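PDB 4MMO: Sso-CP2 metallo-carboxypetidase from Sulfolobus solfataricus, which probably hydrolyses peptides as a zinc-dependent carboxypeptidase of the M20 family. Local coordinates for residues 44-47 against 52-55; 26-31 against 70-75; 14-19 against 104-109; 134-137 against 142-145. All blocks are in the same frame, centred on the assembly; numbering follows the deposited sequence.

Interaction 1 (44-47 against 52-55); sequences NLEK and PVVY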
loop_
_atom_site.group_PDB
_atom_site.type_symbol
_atom_site.label_atom_id
_atom_site.label_comp_id
_atom_site.label_asym_id
_atom_site.label_seq_id
_atom_site.Cartn_x
_atom_site.Cartn_y
_atom_site.Cartn_z
ATOM N N ASN A 44 -12.536 -12.280 39.758
ATOM C CA ASN A 44 -13.739 -12.113 38.949
ATOM C C ASN A 44 -13.446 -11.825 37.482
ATOM O O ASN A 44 -12.623 -10.968 37.162
ATOM C CB ASN A 44 -14.592 -10.977 39.517
ATOM C CG ASN A 44 -14.914 -11.170 40.985
ATOM O OD1 ASN A 44 -15.803 -11.943 41.337
ATOM N ND2 ASN A 44 -14.193 -10.462 41.851
ATOM N N LEU A 45 -14.118 -12.556 36.597
ATOM C CA LEU A 45 -14.189 -12.178 35.192
ATOM C C LEU A 45 -15.278 -11.135 35.055
ATOM O O LEU A 45 -16.455 -11.422 35.281
ATOM C CB LEU A 45 -14.526 -13.373 34.301
ATOM C CG LEU A 45 -13.415 -14.347 33.916
ATOM C CD1 LEU A 45 -13.978 -15.412 32.997
ATOM C CD2 LEU A 45 -12.261 -13.632 33.244
ATOM N N GLU A 46 -14.879 -9.922 34.693
ATOM C CA GLU A 46 -15.820 -8.824 34.529
ATOM C C GLU A 46 -15.977 -8.498 33.054
ATOM O O GLU A 46 -14.996 -8.412 32.312
ATOM C CB GLU A 46 -15.359 -7.615 35.338
ATOM C CG GLU A 46 -15.530 -7.835 36.835
ATOM C CD GLU A 46 -14.862 -6.775 37.676
ATOM O OE1 GLU A 46 -13.964 -6.080 37.161
ATOM O OE2 GLU A 46 -15.234 -6.641 38.859
ATOM N N LYS A 47 -17.225 -8.339 32.636
ATOM C CA LYS A 47 -17.551 -8.185 31.227
ATOM C C LYS A 47 -17.307 -6.763 30.745
ATOM O O LYS A 47 -17.441 -5.801 31.502
ATOM C CB LYS A 47 -19.011 -8.570 30.982
ATOM N N PRO A 52 -12.862 -9.779 28.150
ATOM C CA PRO A 52 -13.159 -9.597 29.572
ATOM C C PRO A 52 -11.945 -9.160 30.384
ATOM O O PRO A 52 -10.807 -9.309 29.941
ATOM C CB PRO A 52 -13.600 -10.993 30.008
ATOM C CG PRO A 52 -12.803 -11.903 29.145
ATOM C CD PRO A 52 -12.645 -11.196 27.817
ATOM N N VAL A 53 -12.212 -8.630 31.572
ATOM C CA VAL A 53 -11.175 -8.179 32.489
ATOM C C VAL A 53 -11.157 -9.085 33.716
ATOM O O VAL A 53 -12.208 -9.409 34.271
ATOM C CB VAL A 53 -11.436 -6.713 32.923
ATOM C CG1 VAL A 53 -10.631 -6.339 34.156
ATOM C CG2 VAL A 53 -11.117 -5.763 31.783
ATOM N N VAL A 54 -9.964 -9.498 34.131
ATOM C CA VAL A 54 -9.811 -10.242 35.377
ATOM C C VAL A 54 -9.483 -9.271 36.501
ATOM O O VAL A 54 -8.524 -8.505 36.409
ATOM C CB VAL A 54 -8.694 -11.290 35.294
ATOM C CG1 VAL A 54 -8.669 -12.129 36.568
ATOM C CG2 VAL A 54 -8.878 -12.176 34.077
ATOM N N TYR A 55 -10.285 -9.314 37.559
ATOM C CA TYR A 55 -10.105 -8.439 38.702
ATOM C C TYR A 55 -10.027 -9.243 39.991
ATOM O O TYR A 55 -10.690 -10.268 40.134
ATOM C CB TYR A 55 -11.247 -7.426 38.795
ATOM C CG TYR A 55 -11.158 -6.545 40.017
ATOM C CD1 TYR A 55 -10.306 -5.449 40.044
ATOM C CD2 TYR A 55 -11.915 -6.814 41.149
ATOM C CE1 TYR A 55 -10.216 -4.641 41.157
ATOM C CE2 TYR A 55 -11.831 -6.010 42.272
ATOM C CZ TYR A 55 -10.976 -4.925 42.271
ATOM O OH TYR A 55 -10.881 -4.115 43.383
#

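Interaction 2 (26-31 against 70-75); sequences ETANYL and NHYDVQ. With SO4 (sulfate ion), chain E.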
loop_
_atom_site.group_PDB
_atom_site.type_symbol
_atom_site.label_atom_id
_atom_site.label_comp_id
_atom_site.label_asym_id
_atom_site.label_seq_id
_atom_site.Cartn_x
_atom_site.Cartn_y
_atom_site.Cartn_z
ATOM N N GLU A 26 -10.457 -18.411 27.062
ATOM C CA GLU A 26 -9.839 -19.494 27.824
ATOM C C GLU A 26 -8.762 -18.943 28.752
ATOM O O GLU A 26 -8.701 -19.294 29.930
ATOM C CB GLU A 26 -9.224 -20.533 26.884
ATOM N N THR A 27 -7.915 -18.076 28.206
ATOM C CA THR A 27 -6.819 -17.491 28.963
ATOM C C THR A 27 -7.341 -16.695 30.152
ATOM O O THR A 27 -6.851 -16.852 31.266
ATOM C CB THR A 27 -5.960 -16.594 28.069
ATOM O OG1 THR A 27 -5.443 -17.375 26.984
ATOM C CG2 THR A 27 -4.795 -15.984 28.860
ATOM N N ALA A 28 -8.345 -15.855 29.914
ATOM C CA ALA A 28 -8.942 -15.058 30.980
ATOM C C ALA A 28 -9.508 -15.944 32.084
ATOM O O ALA A 28 -9.416 -15.610 33.264
ATOM C CB ALA A 28 -10.029 -14.152 30.421
ATOM N N ASN A 29 -10.093 -17.074 31.701
ATOM C CA ASN A 29 -10.667 -17.996 32.674
ATOM C C ASN A 29 -9.595 -18.733 33.461
ATOM O O ASN A 29 -9.723 -18.925 34.668
ATOM C CB ASN A 29 -11.589 -19.005 31.988
ATOM C CG ASN A 29 -13.050 -18.620 32.098
ATOM O OD1 ASN A 29 -13.628 -18.652 33.184
ATOM N ND2 ASN A 29 -13.653 -18.252 30.973
ATOM N N TYR A 30 -8.548 -19.160 32.764
ATOM C CA TYR A 30 -7.414 -19.799 33.406
ATOM C C TYR A 30 -6.789 -18.814 34.387
ATOM O O TYR A 30 -6.483 -19.161 35.530
ATOM C CB TYR A 30 -6.386 -20.227 32.358
ATOM C CG TYR A 30 -5.017 -20.519 32.925
ATOM C CD1 TYR A 30 -4.701 -21.778 33.418
ATOM C CD2 TYR A 30 -4.037 -19.532 32.969
ATOM C CE1 TYR A 30 -3.448 -22.048 33.937
ATOM C CE2 TYR A 30 -2.782 -19.793 33.489
ATOM C CZ TYR A 30 -2.494 -21.051 33.974
ATOM O OH TYR A 30 -1.247 -21.315 34.490
ATOM N N LEU A 31 -6.617 -17.576 33.936
ATOM C CA LEU A 31 -5.969 -16.556 34.752
ATOM C C LEU A 31 -6.789 -16.297 36.009
ATOM O O LEU A 31 -6.239 -16.244 37.106
ATOM C CB LEU A 31 -5.762 -15.266 33.955
ATOM C CG LEU A 31 -4.912 -14.173 34.616
ATOM C CD1 LEU A 31 -3.536 -14.692 35.051
ATOM C CD2 LEU A 31 -4.758 -12.998 33.662
ATOM N N ASN A 70 -1.762 -5.340 34.328
ATOM C CA ASN A 70 -1.067 -6.158 33.339
ATOM C C ASN A 70 -2.063 -6.556 32.252
ATOM O O ASN A 70 -3.254 -6.307 32.389
ATOM C CB ASN A 70 -0.456 -7.402 33.986
ATOM C CG ASN A 70 0.758 -7.083 34.841
ATOM O OD1 ASN A 70 0.687 -7.097 36.069
ATOM N ND2 ASN A 70 1.883 -6.809 34.192
ATOM N N HIS A 71 -1.585 -7.159 31.170
ATOM C CA HIS A 71 -2.490 -7.637 30.125
ATOM C C HIS A 71 -2.136 -9.053 29.702
ATOM O O HIS A 71 -0.964 -9.377 29.507
ATOM C CB HIS A 71 -2.503 -6.690 28.924
ATOM C CG HIS A 71 -1.184 -6.571 28.225
ATOM N ND1 HIS A 71 -0.752 -7.482 27.293
ATOM C CD2 HIS A 71 -0.211 -5.635 28.328
ATOM C CE1 HIS A 71 0.440 -7.112 26.842
ATOM N NE2 HIS A 71 0.787 -5.998 27.454
ATOM N N TYR A 72 -3.163 -9.892 29.578
ATOM C CA TYR A 72 -2.968 -11.304 29.258
ATOM C C TYR A 72 -2.994 -11.576 27.755
ATOM O O TYR A 72 -2.655 -12.673 27.318
ATOM C CB TYR A 72 -4.001 -12.176 29.982
ATOM C CG TYR A 72 -5.444 -11.899 29.618
ATOM C CD1 TYR A 72 -6.051 -12.548 28.544
ATOM C CD2 TYR A 72 -6.206 -11.011 30.359
ATOM C CE1 TYR A 72 -7.371 -12.301 28.215
ATOM C CE2 TYR A 72 -7.529 -10.758 30.041
ATOM C CZ TYR A 72 -8.106 -11.405 28.965
ATOM O OH TYR A 72 -9.421 -11.153 28.649
ATOM N N ASP A 73 -3.383 -10.580 26.965
ATOM C CA ASP A 73 -3.387 -10.735 25.515
ATOM C C ASP A 73 -1.994 -10.503 24.957
ATOM O O ASP A 73 -1.198 -9.773 25.546
ATOM C CB ASP A 73 -4.385 -9.777 24.852
ATOM C CG ASP A 73 -4.027 -8.312 25.062
ATOM O OD1 ASP A 73 -3.811 -7.920 26.224
ATOM O OD2 ASP A 73 -3.958 -7.555 24.070
ATOM N N VAL A 74 -1.712 -11.126 23.814
ATOM C CA VAL A 74 -0.407 -11.039 23.168
ATOM C C VAL A 74 -0.533 -10.630 21.705
ATOM O O VAL A 74 -1.627 -10.643 21.139
ATOM C CB VAL A 74 0.327 -12.390 23.226
ATOM C CG1 VAL A 74 0.625 -12.766 24.667
ATOM C CG2 VAL A 74 -0.507 -13.488 22.544
ATOM N N GLN A 75 0.596 -10.279 21.097
ATOM C CA GLN A 75 0.630 -9.913 19.687
ATOM C C GLN A 75 0.435 -11.148 18.808
ATOM O O GLN A 75 0.698 -12.270 19.247
ATOM C CB GLN A 75 1.970 -9.259 19.347
ATOM C CG GLN A 75 2.093 -7.804 19.784
ATOM C CD GLN A 75 1.734 -6.823 18.682
ATOM O OE1 GLN A 75 2.127 -6.994 17.528
ATOM N NE2 GLN A 75 0.984 -5.786 19.035
HETATM S S SO4 E . -11.765 -17.962 22.835
HETATM O O1 SO4 E . -13.103 -18.371 22.410
HETATM O O2 SO4 E . -11.376 -18.725 24.020
HETATM O O3 SO4 E . -10.809 -18.217 21.758
HETATM O O4 SO4 E . -11.774 -16.533 23.151
#

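Interaction 3 (14-19 against 104-109); sequences KPSISA and DNKGTL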
loop_
_atom_site.group_PDB
_atom_site.type_symbol
_atom_site.label_atom_id
_atom_site.label_comp_id
_atom_site.label_asym_id
_atom_site.label_seq_id
_atom_site.Cartn_x
_atom_site.Cartn_y
_atom_site.Cartn_z
ATOM N N LYS A 14 -0.969 -21.144 26.429
ATOM C CA LYS A 14 -2.312 -20.741 26.038
ATOM C C LYS A 14 -2.257 -19.526 25.122
ATOM O O LYS A 14 -1.842 -18.450 25.548
ATOM C CB LYS A 14 -3.165 -20.425 27.261
ATOM C CG LYS A 14 -3.237 -21.556 28.268
ATOM C CD LYS A 14 -4.522 -21.502 29.076
ATOM C CE LYS A 14 -4.542 -22.573 30.153
ATOM N NZ LYS A 14 -4.270 -23.933 29.607
ATOM N N PRO A 15 -2.665 -19.690 23.853
ATOM C CA PRO A 15 -2.688 -18.499 23.003
ATOM C C PRO A 15 -3.780 -17.532 23.435
ATOM O O PRO A 15 -4.753 -17.928 24.075
ATOM C CB PRO A 15 -2.957 -19.063 21.603
ATOM C CG PRO A 15 -3.610 -20.368 21.832
ATOM C CD PRO A 15 -3.044 -20.906 23.112
ATOM N N SER A 16 -3.602 -16.263 23.095
ATOM C CA SER A 16 -4.509 -15.216 23.528
ATOM C C SER A 16 -4.264 -14.003 22.657
ATOM O O SER A 16 -4.008 -12.903 23.143
ATOM C CB SER A 16 -4.276 -14.882 25.004
ATOM O OG SER A 16 -2.894 -14.761 25.274
ATOM N N ILE A 17 -4.326 -14.221 21.350
ATOM C CA ILE A 17 -4.146 -13.146 20.395
ATOM C C ILE A 17 -5.425 -12.325 20.371
ATOM O O ILE A 17 -6.478 -12.816 19.980
ATOM C CB ILE A 17 -3.814 -13.692 19.002
ATOM C CG1 ILE A 17 -2.614 -14.644 19.090
ATOM C CG2 ILE A 17 -3.527 -12.547 18.043
ATOM C CD1 ILE A 17 -2.289 -15.363 17.799
ATOM N N SER A 18 -5.334 -11.078 20.823
ATOM C CA SER A 18 -6.501 -10.208 20.894
ATOM C C SER A 18 -6.888 -9.695 19.511
ATOM O O SER A 18 -8.043 -9.342 19.276
ATOM C CB SER A 18 -6.227 -9.028 21.831
ATOM O OG SER A 18 -5.016 -8.380 21.485
ATOM N N ALA A 19 -5.920 -9.656 18.601
ATOM C CA ALA A 19 -6.162 -9.181 17.242
ATOM C C ALA A 19 -7.203 -10.041 16.530
ATOM O O ALA A 19 -8.012 -9.530 15.759
ATOM C CB ALA A 19 -4.868 -9.168 16.451
ATOM N N ASP A 104 6.261 -9.628 26.776
ATOM C CA ASP A 104 5.103 -8.738 26.719
ATOM C C ASP A 104 3.835 -9.585 26.616
ATOM O O ASP A 104 3.463 -9.960 25.508
ATOM C CB ASP A 104 5.233 -7.831 25.483
ATOM C CG ASP A 104 4.038 -6.899 25.288
ATOM O OD1 ASP A 104 3.257 -6.688 26.239
ATOM O OD2 ASP A 104 3.888 -6.359 24.170
ATOM N N ASN A 105 3.149 -9.890 27.724
ATOM C CA ASN A 105 3.396 -9.343 29.062
ATOM C C ASN A 105 3.125 -10.410 30.133
ATOM O O ASN A 105 2.883 -10.093 31.298
ATOM C CB ASN A 105 2.483 -8.123 29.267
ATOM C CG ASN A 105 2.673 -7.435 30.616
ATOM O OD1 ASN A 105 1.697 -7.173 31.325
ATOM N ND2 ASN A 105 3.922 -7.141 30.975
ATOM N N LYS A 106 3.170 -11.684 29.743
ATOM C CA LYS A 106 2.785 -12.771 30.651
ATOM C C LYS A 106 3.828 -13.101 31.721
ATOM O O LYS A 106 3.475 -13.395 32.862
ATOM C CB LYS A 106 2.465 -14.044 29.865
ATOM C CG LYS A 106 1.232 -13.931 28.986
ATOM C CD LYS A 106 0.905 -15.267 28.346
ATOM C CE LYS A 106 -0.361 -15.195 27.494
ATOM N NZ LYS A 106 -0.616 -16.481 26.794
ATOM N N GLY A 107 5.101 -13.096 31.340
ATOM C CA GLY A 107 6.173 -13.373 32.280
ATOM C C GLY A 107 6.161 -12.378 33.432
ATOM O O GLY A 107 6.207 -12.756 34.604
ATOM N N THR A 108 6.075 -11.097 33.090
ATOM C CA THR A 108 6.031 -10.034 34.093
ATOM C C THR A 108 4.750 -10.131 34.912
ATOM O O THR A 108 4.754 -9.879 36.115
ATOM C CB THR A 108 6.114 -8.646 33.435
ATOM O OG1 THR A 108 7.302 -8.568 32.639
ATOM C CG2 THR A 108 6.134 -7.535 34.487
ATOM N N LEU A 109 3.657 -10.512 34.259
ATOM C CA LEU A 109 2.369 -10.626 34.935
ATOM C C LEU A 109 2.435 -11.710 35.997
ATOM O O LEU A 109 1.927 -11.540 37.107
ATOM C CB LEU A 109 1.258 -10.937 33.923
ATOM C CG LEU A 109 -0.201 -10.990 34.398
ATOM C CD1 LEU A 109 -1.126 -10.840 33.194
ATOM C CD2 LEU A 109 -0.558 -12.278 35.131
#

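Interaction 4 (134-137 against 142-145); sequences EGEE and VNLE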
loop_
_atom_site.group_PDB
_atom_site.type_symbol
_atom_site.label_atom_id
_atom_site.label_comp_id
_atom_site.label_asym_id
_atom_site.label_seq_id
_atom_site.Cartn_x
_atom_site.Cartn_y
_atom_site.Cartn_z
ATOM N N GLU A 134 -6.311 -6.840 31.696
ATOM C CA GLU A 134 -7.151 -6.695 30.504
ATOM C C GLU A 134 -6.665 -7.593 29.368
ATOM O O GLU A 134 -5.568 -8.153 29.428
ATOM C CB GLU A 134 -7.202 -5.237 30.033
ATOM C CG GLU A 134 -5.930 -4.723 29.344
ATOM C CD GLU A 134 -6.216 -3.635 28.319
ATOM O OE1 GLU A 134 -7.244 -3.726 27.614
ATOM O OE2 GLU A 134 -5.411 -2.685 28.216
ATOM N N GLY A 135 -7.486 -7.704 28.325
ATOM C CA GLY A 135 -7.187 -8.565 27.194
ATOM C C GLY A 135 -7.167 -7.841 25.860
ATOM O O GLY A 135 -7.247 -8.485 24.815
ATOM N N GLU A 136 -7.047 -6.513 25.887
ATOM C CA GLU A 136 -7.093 -5.702 24.667
ATOM C C GLU A 136 -5.934 -4.714 24.542
ATOM O O GLU A 136 -5.988 -3.793 23.723
ATOM C CB GLU A 136 -8.404 -4.913 24.611
ATOM C CG GLU A 136 -9.653 -5.770 24.585
ATOM C CD GLU A 136 -10.926 -4.941 24.583
ATOM O OE1 GLU A 136 -10.903 -3.805 25.103
ATOM O OE2 GLU A 136 -11.952 -5.428 24.064
ATOM N N GLU A 137 -4.893 -4.887 25.348
ATOM C CA GLU A 137 -3.779 -3.943 25.341
ATOM C C GLU A 137 -3.117 -3.871 23.968
ATOM O O GLU A 137 -2.713 -2.797 23.521
ATOM C CB GLU A 137 -2.744 -4.317 26.401
ATOM C CG GLU A 137 -1.762 -3.190 26.726
ATOM C CD GLU A 137 -0.612 -3.080 25.743
ATOM O OE1 GLU A 137 -0.242 -4.100 25.123
ATOM O OE2 GLU A 137 -0.071 -1.963 25.595
ATOM N N VAL A 142 -9.375 -0.710 23.591
ATOM C CA VAL A 142 -10.552 0.003 23.097
ATOM C C VAL A 142 -11.671 0.085 24.129
ATOM O O VAL A 142 -12.258 1.149 24.326
ATOM C CB VAL A 142 -11.101 -0.657 21.811
ATOM C CG1 VAL A 142 -12.361 0.055 21.323
ATOM C CG2 VAL A 142 -10.045 -0.648 20.723
ATOM N N ASN A 143 -11.959 -1.031 24.791
ATOM C CA ASN A 143 -13.080 -1.094 25.723
ATOM C C ASN A 143 -12.698 -0.965 27.197
ATOM O O ASN A 143 -13.525 -1.220 28.069
ATOM C CB ASN A 143 -13.864 -2.388 25.501
ATOM C CG ASN A 143 -14.477 -2.456 24.119
ATOM O OD1 ASN A 143 -15.331 -1.640 23.771
ATOM N ND2 ASN A 143 -14.043 -3.425 23.320
ATOM N N LEU A 144 -11.462 -0.557 27.483
ATOM C CA LEU A 144 -10.997 -0.512 28.869
ATOM C C LEU A 144 -11.521 0.705 29.625
ATOM O O LEU A 144 -11.817 0.620 30.818
ATOM C CB LEU A 144 -9.467 -0.535 28.944
ATOM C CG LEU A 144 -8.899 -0.496 30.367
ATOM C CD1 LEU A 144 -9.373 -1.695 31.173
ATOM C CD2 LEU A 144 -7.379 -0.430 30.352
ATOM N N GLU A 145 -11.623 1.840 28.940
ATOM C CA GLU A 145 -12.061 3.070 29.591
ATOM C C GLU A 145 -13.493 2.947 30.099
ATOM O O GLU A 145 -13.786 3.335 31.227
ATOM C CB GLU A 145 -11.943 4.264 28.645
ATOM C CG GLU A 145 -12.359 5.583 29.284
ATOM C CD GLU A 145 -12.140 6.774 28.376
ATOM O OE1 GLU A 145 -11.611 6.586 27.260
ATOM O OE2 GLU A 145 -12.500 7.900 28.780
#

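Interaction 1 (44-47 against 52-55)
E46 and V53 pair closely, with E46 N 2.8 Å from V53 O in an almost straight hydrogen bond (178°). V53 N returns a bond of 2.9 Å to E46 O. N44 and Y55 form a second hydrogen-bonded pair, with N44 N 2.8 Å from Y55 O. Between them lies the non-hydrogen-bonded pair L45 and V54, where L45 CD2 touches V54 CG2 at 3.8 Å. This is the tight part of the antiparallel hairpin, and strand 53-55 is its buried side. Helix 24-39 covers the L45 and V54 face. Strand 44-46 is partly exposed, an edge strand of the mixed sheet within this chain. The contact is looser at N44, whose ND2 comes to the edge of the Y55 ring, 4.4 Å from Y55 CD2. E46 has CG beside its backbone N (chi1 -72°) and an extended chain, which brings OE1 to 3.4 Å from Y55 CB. Its carboxylate runs nearly parallel to the tyrosine ring plane (7° apart), and OE2 forms a salt bridge with K154. With a glutamine in place of E46, K154 would probably lose its charged partner. The hairpin thus relies mainly on backbone bonds, while the E46 carboxylate ties it to K154.

Interaction 2 (26-31 against 70-75)
Y72 lies against helix 26-31, and this contact between the segments is apolar. A28 sits over one ring face, its CA 4.2 Å above the plane and offset toward the rim. A28 CB comes nearer the far end of the tyrosine, 3.5 Å from Y72 OH. T27 meets the near end, with CG2 3.7 Å from Y72 CD1. L31 adds its CD2 branch, 3.8 Å from Y72 CB. Y72 CG stands between the backbone N and the carbonyl carbon (chi1 62°), which carries the ring against the helix.

The hydrogen bonds run to groups outside this pair. Y72 OH, beside A28 CB, is bonded to P52 O, so the hydroxyl next to an apolar surface has a partner. E26 N bonds to sulfate O2 at 3.2 Å, and G23 N and D25 N also hold this ion, which probably came from the crystallisation liquor.

The residue before Y72 is a zinc ligand. H71 ND1 donates to D73 O at 2.9 Å, nearly in the imidazole plane, and this fixes the ring rotation. H71 NE2 is turned to the zinc ion, which D104 and E163 also bind. H71, Y72 and D73 form the His-X-Asp signature at the end of a central strand, typical of the zinc site of M20 peptidases.

Interaction 3 (14-19 against 104-109)
K106 NZ reaches S16 OG at 3.2 Å, in a weak hydrogen bond that the lysine donates. The same nitrogen lies 2.6 Å from K14 O. The carbon behind it, K106 CE, also comes within 3.4 Å of S16 OG. The K106 chain is fully extended beyond CG (chi2 -175°), which takes the ammonium from helix 104-109 across to the loop. S16 OG stands between its backbone N and carbonyl carbon (chi1 45°), facing the lysine. Outside the two segments, NZ bonds to F11 O, and the ammonium makes a cation-pi contact with the F11 ring. Two helices and a loop therefore meet round one lysine end.

Further out, S16 is held in place by the stretch after H71. Its OG has a stronger bond to Y72 O, and its backbone is bonded to V74. At the other end of the helix segment lies the metal site. There a cis peptide precedes N105, a wider pi-type turn runs through 104-106, and D104 binds the zinc ion.

The partners found for the lysine end, S16 OG, F11 O and the F11 ring, are neutral. They would probably help to stabilise its positive charge.

Interaction 4 (134-137 against 142-145)
E136 presents its carboxylate to N143 in a two-pronged grip. E136 OE1 takes the backbone N of N143 at 3.0 Å, and E136 OE2 takes N143 ND2 at 3.0 Å. Both donors approach on the syn sides of the carboxylate, somewhat out of its plane. The ND2 bond is nearly straight (173°), and OE2 lies in the plane of the asparagine amide. The two flat groups are not coplanar, however, but turned 43° apart. N143 CB is drawn in to 3.3 Å from E136 OE1. The glutamate has CG beside its own backbone N (chi1 -61°) and an extended chain, which carries the carboxylate to the N143 N-H groups.

The contact closes the connection from strand 128-134 to helix 144-149, in the zinc-binding domain of the M20 fold. The loop carries E137 and E138, which bind zinc in a structure of this protein, though neither is bound to zinc in this chain. Were E136 an alanine, both N-H donors of N143 would probably lose their acceptor, and its amide would be free to turn.

H51 N is a further donor to E136 OE2. E134 and L144 make a different kind of contact, crossing at about a right angle. E134 OE2 lies 3.7 Å from L144 CD2, and the same oxygen is bonded to S141 OG and Y69 OH. E134 OE1 receives a weak bond of 3.3 Å from E136 N, which links the two glutamates.

Interaction 1 is partly buried, on an edge strand of the mixed sheet, while interactions 2, 3 and 4 are buried and lie nearer the zinc site. Helix 24-39 is one side of interaction 2 and also covers the L45 face of interaction 1. Interaction 4 begins where strand 128-134 ends, and Y72 N bonds to E134 O there. Interactions 2 and 3 lie closest, their centres about 6 Å apart, and S18 OG bonds to D73 OD2 between them. The chemistry changes with place: backbone pairing at the sheet margin, apolar contact under the helix, a lysine end near a serine hydroxyl in 14-19 against 104-109, and a carboxylate gripping N-H groups in 134-137 against 142-145.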